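Local structure of uncharacterized protein MJ0327 (2QTD) at residues D14-D22 / C62-F73. The protein is of unknown function but belongs to the dinitrogenase iron-molybdenum cofactor family, and so may bind or carry an iron-molybdenum cofactor or a related metal cluster. Residues are numbered along the deposited sequence; the frame is centred on the assembly and turned at random. Where two conformers were deposited one is given.
Sequences DKISNSFED and CKNISEENYKKF
E21 reaches the start of helix 67-74 with a single oxygen, OE2, which takes three hydrogen bonds. N69 ND2 meets the anti lone pair of E21 OE2 at 2.8 Å, almost straight (178°), with carboxylate and amide nearly coplanar; S66 N, also 2.8 Å from E21 OE2, and S66 OG come from above the carboxylate plane. Glutamate suits the place because its long chain, bent at chi2 (75°), brings a carboxylate to all three donors. S66 suits the N-cap, its OG accepting from N69 N while donating to E21. Were E21 shortened to an alanine, S66 N, S66 OG and N69 ND2 would probably lose their shared acceptor, and the N69 amide would be freer to turn.

One backbone bond and one side-chain bond join the loops: F20 N donates to N64 O (2.9 Å), while the amide ND2 of N64 donates to N18 O (2.9 Å), nearly in line with the carbonyl. The extended K63 chain runs past S17 O, 3.4 Å from its CD, long enough to carry NZ to a salt bridge with D85. One water links K63 NZ to I16 O; another joins K63 N to S17 O.

Packing gathers round the flat, apolar F20 ring. A chi1 of -176°, turning CG away from the backbone nitrogen, sends it toward helix 67-74. I65 CD1 lies over one face, the polar N69 ND2 sits near the ring plane, and the F20 edge meets the F73 face in an offset edge-to-face pair, centroids 5.2 Å apart. I52 of helix 46-54 touches both phenylalanine side chains.

The loop after strand 5-11 is thus fastened to the opening of a beta-alpha-beta crossover (59-62, 67-74, 78-81) in a ribonuclease H-like fold.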
loop_
_atom_site.group_PDB
_atom_site.type_symbol
_atom_site.label_atom_id
_atom_site.label_comp_id
_atom_site.label_asym_id
_atom_site.label_seq_id
_atom_site.Cartn_x
_atom_site.Cartn_y
_atom_site.Cartn_z
ATOM N N ASP A 14 -12.847 6.899 -4.091
ATOM C CA ASP A 14 -13.636 7.119 -2.862
ATOM C C ASP A 14 -13.232 6.291 -1.629
ATOM O O ASP A 14 -13.727 6.552 -0.536
ATOM C CB ASP A 14 -15.151 6.952 -3.162
ATOM C CG ASP A 14 -15.503 5.651 -3.939
ATOM O OD1 ASP A 14 -14.587 4.959 -4.447
ATOM O OD2 ASP A 14 -16.711 5.351 -4.090
ATOM N N LYS A 15 -12.298 5.348 -1.780
ATOM C CA LYS A 15 -12.024 4.341 -0.749
ATOM C C LYS A 15 -10.836 3.484 -1.154
ATOM O O LYS A 15 -10.435 3.509 -2.326
ATOM C CB LYS A 15 -13.266 3.461 -0.539
ATOM C CG LYS A 15 -13.784 2.820 -1.812
ATOM C CD LYS A 15 -14.837 1.746 -1.519
ATOM C CE LYS A 15 -15.158 0.924 -2.789
ATOM N NZ LYS A 15 -15.692 -0.430 -2.440
ATOM N N ILE A 16 -10.294 2.725 -0.190
ATOM C CA ILE A 16 -9.337 1.671 -0.462
ATOM C C ILE A 16 -10.049 0.682 -1.383
ATOM O O ILE A 16 -11.234 0.356 -1.156
ATOM C CB ILE A 16 -8.829 0.997 0.854
ATOM C CG1 ILE A 16 -8.073 2.014 1.741
ATOM C CG2 ILE A 16 -7.880 -0.183 0.513
ATOM C CD1 ILE A 16 -7.629 1.471 3.122
ATOM N N SER A 17 -9.359 0.239 -2.432
ATOM C CA SER A 17 -9.952 -0.606 -3.450
ATOM C C SER A 17 -10.104 -2.044 -2.950
ATOM O O SER A 17 -9.486 -2.448 -1.965
ATOM C CB SER A 17 -9.085 -0.647 -4.707
ATOM O OG SER A 17 -7.815 -1.191 -4.353
ATOM N N ASN A 18 -10.857 -2.813 -3.726
ATOM C CA ASN A 18 -11.069 -4.234 -3.408
ATOM C C ASN A 18 -9.808 -5.076 -3.542
ATOM O O ASN A 18 -9.663 -6.067 -2.814
ATOM C CB ASN A 18 -12.154 -4.841 -4.291
ATOM C CG ASN A 18 -13.563 -4.304 -3.991
ATOM O OD1 ASN A 18 -13.804 -3.600 -3.015
ATOM N ND2 ASN A 18 -14.506 -4.660 -4.853
ATOM N N SER A 19 -8.916 -4.697 -4.459
ATOM C CA SER A 19 -7.635 -5.388 -4.639
ATOM C C SER A 19 -6.521 -4.484 -5.113
ATOM O O SER A 19 -6.734 -3.341 -5.589
ATOM C CB SER A 19 -7.827 -6.575 -5.604
ATOM O OG SER A 19 -7.837 -6.181 -6.942
ATOM N N PHE A 20 -5.309 -5.006 -4.948
ATOM C CA PHE A 20 -4.108 -4.399 -5.467
ATOM C C PHE A 20 -4.235 -4.271 -6.970
ATOM O O PHE A 20 -3.769 -3.270 -7.544
ATOM C CB PHE A 20 -2.893 -5.267 -5.063
ATOM C CG PHE A 20 -1.572 -4.707 -5.443
ATOM C CD1 PHE A 20 -0.961 -3.771 -4.630
ATOM C CD2 PHE A 20 -0.919 -5.124 -6.591
ATOM C CE1 PHE A 20 0.304 -3.274 -4.936
ATOM C CE2 PHE A 20 0.317 -4.614 -6.914
ATOM C CZ PHE A 20 0.920 -3.676 -6.103
ATOM N N GLU A 21 -4.870 -5.251 -7.600
ATOM C CA GLU A 21 -4.945 -5.313 -9.062
ATOM C C GLU A 21 -6.008 -4.374 -9.645
ATOM O O GLU A 21 -5.790 -3.814 -10.703
ATOM C CB GLU A 21 -5.159 -6.756 -9.543
ATOM C CG GLU A 21 -3.974 -7.681 -9.228
ATOM C CD GLU A 21 -3.874 -8.092 -7.760
ATOM O OE1 GLU A 21 -4.886 -8.104 -7.052
ATOM O OE2 GLU A 21 -2.755 -8.367 -7.295
ATOM N N ASP A 22 -7.142 -4.203 -8.958
ATOM C CA ASP A 22 -8.282 -3.481 -9.502
ATOM C C ASP A 22 -8.277 -1.973 -9.219
ATOM O O ASP A 22 -9.134 -1.244 -9.739
ATOM C CB ASP A 22 -9.597 -4.166 -9.065
ATOM C CG ASP A 22 -10.270 -3.540 -7.838
ATOM O OD1 ASP A 22 -9.633 -3.233 -6.846
ATOM O OD2 ASP A 22 -11.509 -3.392 -7.859
ATOM N N CYS A 62 -3.278 -3.200 1.272
ATOM C CA CYS A 62 -4.343 -3.579 0.353
ATOM C C CYS A 62 -5.314 -4.553 1.037
ATOM O O CYS A 62 -5.070 -5.021 2.118
ATOM C CB CYS A 62 -3.757 -4.207 -0.913
ATOM S SG CYS A 62 -2.882 -5.802 -0.626
ATOM N N LYS A 63 -6.440 -4.784 0.386
ATOM C CA LYS A 63 -7.444 -5.707 0.880
ATOM C C LYS A 63 -7.225 -7.088 0.340
ATOM O O LYS A 63 -7.506 -8.054 1.039
ATOM C CB LYS A 63 -8.838 -5.229 0.533
ATOM C CG LYS A 63 -9.290 -3.982 1.243
ATOM C CD LYS A 63 -10.753 -3.745 0.966
ATOM C CE LYS A 63 -11.314 -2.461 1.542
ATOM N NZ LYS A 63 -12.790 -2.396 1.309
ATOM N N ASN A 64 -6.841 -7.183 -0.923
ATOM C CA ASN A 64 -6.578 -8.461 -1.619
ATOM C C ASN A 64 -5.453 -8.237 -2.574
ATOM O O ASN A 64 -5.247 -7.109 -3.003
ATOM C CB ASN A 64 -7.750 -8.910 -2.464
ATOM C CG ASN A 64 -8.892 -9.446 -1.660
ATOM O OD1 ASN A 64 -8.790 -10.518 -1.054
ATOM N ND2 ASN A 64 -10.005 -8.722 -1.667
ATOM N N ILE A 65 -4.747 -9.306 -2.928
ATOM C CA ILE A 65 -3.574 -9.232 -3.825
ATOM C C ILE A 65 -3.512 -10.612 -4.501
ATOM O O ILE A 65 -3.936 -11.612 -3.911
ATOM C CB ILE A 65 -2.263 -8.834 -3.082
ATOM C CG1 ILE A 65 -1.077 -8.561 -4.048
ATOM C CG2 ILE A 65 -1.913 -9.856 -1.951
ATOM C CD1 ILE A 65 0.032 -7.851 -3.345
ATOM N N SER A 66 -3.036 -10.635 -5.743
ATOM C CA SER A 66 -2.965 -11.862 -6.539
ATOM C C SER A 66 -1.766 -12.683 -6.085
ATOM O O SER A 66 -0.794 -12.156 -5.536
ATOM C CB SER A 66 -2.848 -11.550 -8.048
ATOM O OG SER A 66 -1.580 -11.027 -8.387
ATOM N N GLU A 67 -1.817 -13.975 -6.356
ATOM C CA GLU A 67 -0.688 -14.839 -6.068
ATOM C C GLU A 67 0.578 -14.353 -6.762
ATOM O O GLU A 67 1.622 -14.294 -6.126
ATOM C CB GLU A 67 -1.002 -16.283 -6.451
ATOM C CG GLU A 67 -2.046 -16.930 -5.572
ATOM C CD GLU A 67 -2.389 -18.325 -6.035
ATOM O OE1 GLU A 67 -1.455 -19.129 -6.259
ATOM O OE2 GLU A 67 -3.597 -18.622 -6.185
ATOM N N GLU A 68 0.457 -13.940 -8.029
ATOM C CA GLU A 68 1.586 -13.378 -8.800
ATOM C C GLU A 68 2.175 -12.114 -8.197
ATOM O O GLU A 68 3.397 -12.033 -8.007
ATOM C CB GLU A 68 1.206 -13.128 -10.273
ATOM N N ASN A 69 1.319 -11.146 -7.857
ATOM C CA ASN A 69 1.800 -9.916 -7.237
ATOM C C ASN A 69 2.341 -10.170 -5.835
ATOM O O ASN A 69 3.350 -9.604 -5.452
ATOM C CB ASN A 69 0.728 -8.805 -7.248
ATOM C CG ASN A 69 0.566 -8.153 -8.636
ATOM O OD1 ASN A 69 1.543 -7.950 -9.351
ATOM N ND2 ASN A 69 -0.663 -7.829 -9.007
ATOM N N TYR A 70 1.691 -11.038 -5.075
ATOM C CA TYR A 70 2.234 -11.441 -3.783
ATOM C C TYR A 70 3.636 -12.054 -3.920
ATOM O O TYR A 70 4.546 -11.656 -3.204
ATOM C CB TYR A 70 1.309 -12.409 -3.038
ATOM C CG TYR A 70 1.792 -12.636 -1.619
ATOM C CD1 TYR A 70 1.503 -11.724 -0.607
ATOM C CD2 TYR A 70 2.549 -13.770 -1.297
ATOM C CE1 TYR A 70 1.959 -11.928 0.690
ATOM C CE2 TYR A 70 3.017 -13.977 -0.001
ATOM C CZ TYR A 70 2.718 -13.046 0.981
ATOM O OH TYR A 70 3.161 -13.254 2.256
ATOM N N LYS A 71 3.794 -12.999 -4.840
ATOM C CA LYS A 71 5.109 -13.607 -5.115
ATOM C C LYS A 71 6.179 -12.554 -5.438
ATOM O O LYS A 71 7.245 -12.537 -4.805
ATOM C CB LYS A 71 5.002 -14.648 -6.235
ATOM C CG LYS A 71 6.244 -15.502 -6.404
ATOM N N LYS A 72 5.857 -11.651 -6.367
ATOM C CA LYS A 72 6.764 -10.577 -6.815
ATOM C C LYS A 72 7.168 -9.608 -5.685
ATOM O O LYS A 72 8.340 -9.427 -5.387
ATOM C CB LYS A 72 6.100 -9.826 -7.988
ATOM C CG LYS A 72 6.732 -8.498 -8.392
ATOM C CD LYS A 72 6.249 -8.029 -9.766
ATOM C CE LYS A 72 6.633 -6.565 -9.997
ATOM N NZ LYS A 72 6.612 -6.150 -11.427
ATOM N N PHE A 73 6.190 -9.009 -5.027
ATOM C CA PHE A 73 6.465 -7.973 -4.022
ATOM C C PHE A 73 6.919 -8.507 -2.665
ATOM O O PHE A 73 7.714 -7.844 -2.003
ATOM C CB PHE A 73 5.249 -7.028 -3.869
ATOM C CG PHE A 73 4.990 -6.138 -5.078
ATOM C CD1 PHE A 73 5.643 -4.925 -5.212
ATOM C CD2 PHE A 73 4.090 -6.511 -6.076
ATOM C CE1 PHE A 73 5.413 -4.108 -6.312
ATOM C CE2 PHE A 73 3.859 -5.706 -7.171
ATOM C CZ PHE A 73 4.530 -4.501 -7.300
HETATM O O HOH W 1 -13.129 -1.427 -1.338
HETATM O O HOH W 2 -7.019 -3.532 -2.161
#